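Local atomic coordinates of histone acetyltransferase HPA2 and related acetyltransferases (PDB entry 2QEC), a protein that probably transfers acyl groups, most likely acetyl from acetyl-CoA, as a member of the GCN5-related N-acetyltransferase (GNAT) family. Residues R118-F123 with A158-A163. The protein carries 1 engineered substitution. Numbering follows the deposited sequence.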
ATOM      1  N   ARG A 118       6.619   6.549  -7.927  1.00 48.46           N
ATOM      2  CA  ARG A 118       5.186   6.488  -8.288  1.00 45.31           C
ATOM      3  C   ARG A 118       4.383   5.316  -7.685  1.00 40.80           C
ATOM      4  O   ARG A 118       3.154   5.427  -7.434  1.00 40.48           O
ATOM      5  CB  ARG A 118       5.006   6.515  -9.822  1.00 50.69           C
ATOM      6  N   PHE A 119       5.066   4.221  -7.393  1.00 39.07           N
ATOM      7  CA  PHE A 119       4.410   3.026  -6.853  1.00 39.29           C
ATOM      8  C   PHE A 119       4.491   2.928  -5.331  1.00 38.45           C
ATOM      9  O   PHE A 119       3.887   2.040  -4.748  1.00 38.52           O
ATOM     10  CB  PHE A 119       5.020   1.796  -7.513  1.00 37.87           C
ATOM     11  CG  PHE A 119       4.682   1.679  -8.967  1.00 33.76           C
ATOM     12  CD1 PHE A 119       3.484   1.131  -9.370  1.00 35.38           C
ATOM     13  CD2 PHE A 119       5.563   2.137  -9.947  1.00 37.75           C
ATOM     14  CE1 PHE A 119       3.152   1.023 -10.693  1.00 40.19           C
ATOM     15  CE2 PHE A 119       5.223   2.039 -11.292  1.00 38.83           C
ATOM     16  CZ  PHE A 119       4.023   1.469 -11.665  1.00 38.42           C
ATOM     17  N   HIS A 120       5.201   3.857  -4.684  1.00 34.85           N
ATOM     18  CA  HIS A 120       5.211   3.956  -3.243  1.00 32.02           C
ATOM     19  C   HIS A 120       3.847   4.423  -2.746  1.00 38.95           C
ATOM     20  O   HIS A 120       3.300   5.420  -3.219  1.00 35.96           O
ATOM     21  CB  HIS A 120       6.239   4.953  -2.707  1.00 38.45           C
ATOM     22  CG  HIS A 120       7.656   4.600  -3.010  1.00 36.57           C
ATOM     23  ND1 HIS A 120       8.662   4.661  -2.064  1.00 40.51           N
ATOM     24  CD2 HIS A 120       8.251   4.217  -4.167  1.00 46.23           C
ATOM     25  CE1 HIS A 120       9.800   4.307  -2.618  1.00 39.44           C
ATOM     26  NE2 HIS A 120       9.586   4.038  -3.890  1.00 39.19           N
ATOM     27  N   PRO A 121       3.311   3.728  -1.772  1.00 36.40           N
ATOM     28  CA  PRO A 121       2.070   4.230  -1.164  1.00 39.07           C
ATOM     29  C   PRO A 121       2.204   5.673  -0.623  1.00 36.67           C
ATOM     30  O   PRO A 121       3.286   6.126  -0.267  1.00 34.62           O
ATOM     31  CB  PRO A 121       1.760   3.182  -0.079  1.00 41.74           C
ATOM     32  CG  PRO A 121       2.546   1.931  -0.548  1.00 38.84           C
ATOM     33  CD  PRO A 121       3.777   2.477  -1.152  1.00 42.84           C
ATOM     34  N   LYS A 122       1.115   6.432  -0.668  1.00 36.03           N
ATOM     35  CA  LYS A 122       1.189   7.856  -0.347  1.00 36.76           C
ATOM     36  C   LYS A 122       0.962   8.057   1.135  1.00 37.34           C
ATOM     37  O   LYS A 122       0.053   8.763   1.554  1.00 38.38           O
ATOM     38  CB  LYS A 122       0.146   8.639  -1.142  1.00 33.91           C
ATOM     39  CG  LYS A 122       0.266   8.465  -2.656  1.00 44.96           C
ATOM     40  CD  LYS A 122       1.520   9.152  -3.206  1.00 57.46           C
ATOM     41  CE  LYS A 122       1.527   9.228  -4.751  1.00 61.85           C
ATOM     42  NZ  LYS A 122       2.813   9.815  -5.251  1.00 72.06           N
ATOM     43  N   PHE A 123       1.783   7.401   1.919  1.00 35.36           N
ATOM     44  CA  PHE A 123       1.727   7.453   3.371  1.00 39.44           C
ATOM     45  C   PHE A 123       3.174   7.381   3.825  1.00 40.30           C
ATOM     46  O   PHE A 123       3.996   6.813   3.119  1.00 41.05           O
ATOM     47  CB  PHE A 123       0.970   6.241   3.909  1.00 35.14           C
ATOM     48  CG  PHE A 123      -0.437   6.157   3.400  1.00 38.97           C
ATOM     49  CD1 PHE A 123      -1.417   6.907   3.992  1.00 40.05           C
ATOM     50  CD2 PHE A 123      -0.759   5.377   2.289  1.00 43.65           C
ATOM     51  CE1 PHE A 123      -2.733   6.873   3.508  1.00 36.63           C
ATOM     52  CE2 PHE A 123      -2.035   5.331   1.807  1.00 40.84           C
ATOM     53  CZ  PHE A 123      -3.031   6.075   2.436  1.00 36.90           C
ATOM     54  N   ALA A 158       6.235   2.333   9.084  1.00 40.17           N
ATOM     55  CA  ALA A 158       6.110   1.520   7.875  1.00 37.84           C
ATOM     56  C   ALA A 158       7.410   1.475   7.053  1.00 40.75           C
ATOM     57  O   ALA A 158       8.225   2.382   7.096  1.00 40.50           O
ATOM     58  CB  ALA A 158       4.989   2.065   7.036  1.00 40.72           C
ATOM     59  N   ILE A 159       7.558   0.402   6.289  1.00 40.91           N
ATOM     60  CA  ILE A 159       8.661   0.229   5.372  1.00 39.10           C
ATOM     61  C   ILE A 159       8.111  -0.247   4.002  1.00 41.24           C
ATOM     62  O   ILE A 159       7.310  -1.164   3.944  1.00 39.27           O
ATOM     63  CB  ILE A 159       9.642  -0.813   5.887  1.00 37.83           C
ATOM     64  CG1 ILE A 159       9.995  -0.547   7.357  1.00 40.17           C
ATOM     65  CG2 ILE A 159      10.919  -0.802   5.006  1.00 39.58           C
ATOM     66  CD1 ILE A 159      11.035  -1.557   7.962  1.00 39.37           C
ATOM     67  N   TYR A 160       8.596   0.382   2.926  1.00 37.56           N
ATOM     68  CA  TYR A 160       8.406  -0.052   1.528  1.00 38.22           C
ATOM     69  C   TYR A 160       9.719  -0.612   0.944  1.00 40.68           C
ATOM     70  O   TYR A 160      10.788  -0.116   1.248  1.00 38.27           O
ATOM     71  CB  TYR A 160       7.914   1.170   0.703  1.00 40.03           C
ATOM     72  CG  TYR A 160       7.715   0.941  -0.787  1.00 37.96           C
ATOM     73  CD1 TYR A 160       6.583   0.360  -1.270  1.00 37.10           C
ATOM     74  CD2 TYR A 160       8.720   1.270  -1.703  1.00 37.03           C
ATOM     75  CE1 TYR A 160       6.405   0.127  -2.655  1.00 34.24           C
ATOM     76  CE2 TYR A 160       8.565   1.032  -3.073  1.00 37.70           C
ATOM     77  CZ  TYR A 160       7.365   0.474  -3.538  1.00 38.30           C
ATOM     78  OH  TYR A 160       7.169   0.233  -4.885  1.00 36.96           O
ATOM     79  N   LEU A 161       9.622  -1.673   0.149  1.00 39.58           N
ATOM     80  CA  LEU A 161      10.689  -2.149  -0.664  1.00 40.29           C
ATOM     81  C   LEU A 161      10.124  -2.811  -1.926  1.00 38.93           C
ATOM     82  O   LEU A 161       8.930  -3.037  -2.071  1.00 36.76           O
ATOM     83  CB  LEU A 161      11.605  -3.123   0.121  1.00 40.41           C
ATOM     84  CG  LEU A 161      10.965  -4.385   0.730  1.00 38.18           C
ATOM     85  CD1 LEU A 161      10.719  -5.475  -0.324  1.00 41.76           C
ATOM     86  CD2 LEU A 161      11.845  -4.933   1.800  1.00 39.62           C
ATOM     87  N   GLU A 162      11.009  -3.102  -2.867  1.00 35.52           N
ATOM     88  CA  GLU A 162      10.661  -3.792  -4.106  1.00 34.92           C
ATOM     89  C   GLU A 162      11.513  -5.010  -4.229  1.00 41.94           C
ATOM     90  O   GLU A 162      12.723  -4.880  -4.405  1.00 39.43           O
ATOM     91  CB  GLU A 162      10.882  -2.842  -5.260  1.00 34.90           C
ATOM     92  CG  GLU A 162       9.767  -1.781  -5.298  1.00 39.09           C
ATOM     93  CD  GLU A 162      10.121  -0.526  -6.088  1.00 49.69           C
ATOM     94  OE1 GLU A 162      11.229  -0.475  -6.625  1.00 50.79           O
ATOM     95  OE2 GLU A 162       9.260   0.389  -6.209  1.00 47.02           O
ATOM     96  N   ALA A 163      10.921  -6.193  -4.085  1.00 43.21           N
ATOM     97  CA  ALA A 163      11.713  -7.438  -4.057  1.00 43.45           C
ATOM     98  C   ALA A 163      11.953  -7.937  -5.481  1.00 44.00           C
ATOM     99  O   ALA A 163      11.053  -7.929  -6.321  1.00 44.45           O
ATOM    100  CB  ALA A 163      11.013  -8.505  -3.200  1.00 43.22           C
TER
HETATM  101  O   HOH W   1      11.095   3.318  -5.810  1.00 46.75           O
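His-120 lays its imidazole over one face of the Tyr-160 phenol ring in an oblique pair, the two centroids 4.0 Å apart and the planes inclined at 35°. Tyr-160 CE2 lies over the centre of the imidazole, 3.3 Å from His-120 NE2, whereas the imidazole is displaced toward the rim of the phenol. CB of Tyr-160 points toward the loop, and chi1 of 177°, with CG anti to the backbone N and beside the carbonyl carbon, sets the ring under His-120 and Pro-121. The CA of His-120 also sits above this ring in a CH-pi contact, 4.2 Å from its centroid, so backbone and side chain share one aromatic surface. Pro-121 adds an apolar contact, CD 3.5 Å from Tyr-160 CD1; its compact ring suits a buried place. Phe-119 rests CB against the phenol hydroxyl, and its bulky side chain also packs on Pro-184 and on Lys-122 of the second subunit.

A tyrosine serves here because its flat faces pack and its hydroxyl still bonds: Tyr-160 OH donates to Glu-162 OE2 in a very short bond of 2.5 Å, the carboxylate oxygen lying in the plane of the phenol. The imidazole packs by its face while both nitrogens reach polar partners: His-120 NE2 is hydrogen-bonded to an in-plane water at 2.5 Å, that water donates a weak, long bond to Glu-162 OE2, and ND1 is hydrogen-bonded to His-125 NE2. Together these would restrict rotation of the imidazole.

Strands 126-133 and 159-163 are the parallel neighbours in the otherwise antiparallel mixed sheet of this GNAT-family protein, and the loop leading into the first packs over side chains of the second. Ile-183 of strand 178-183 touches Phe-119, Tyr-160 and Glu-162, and Trp-196 of strand 192-197 packs on Pro-121.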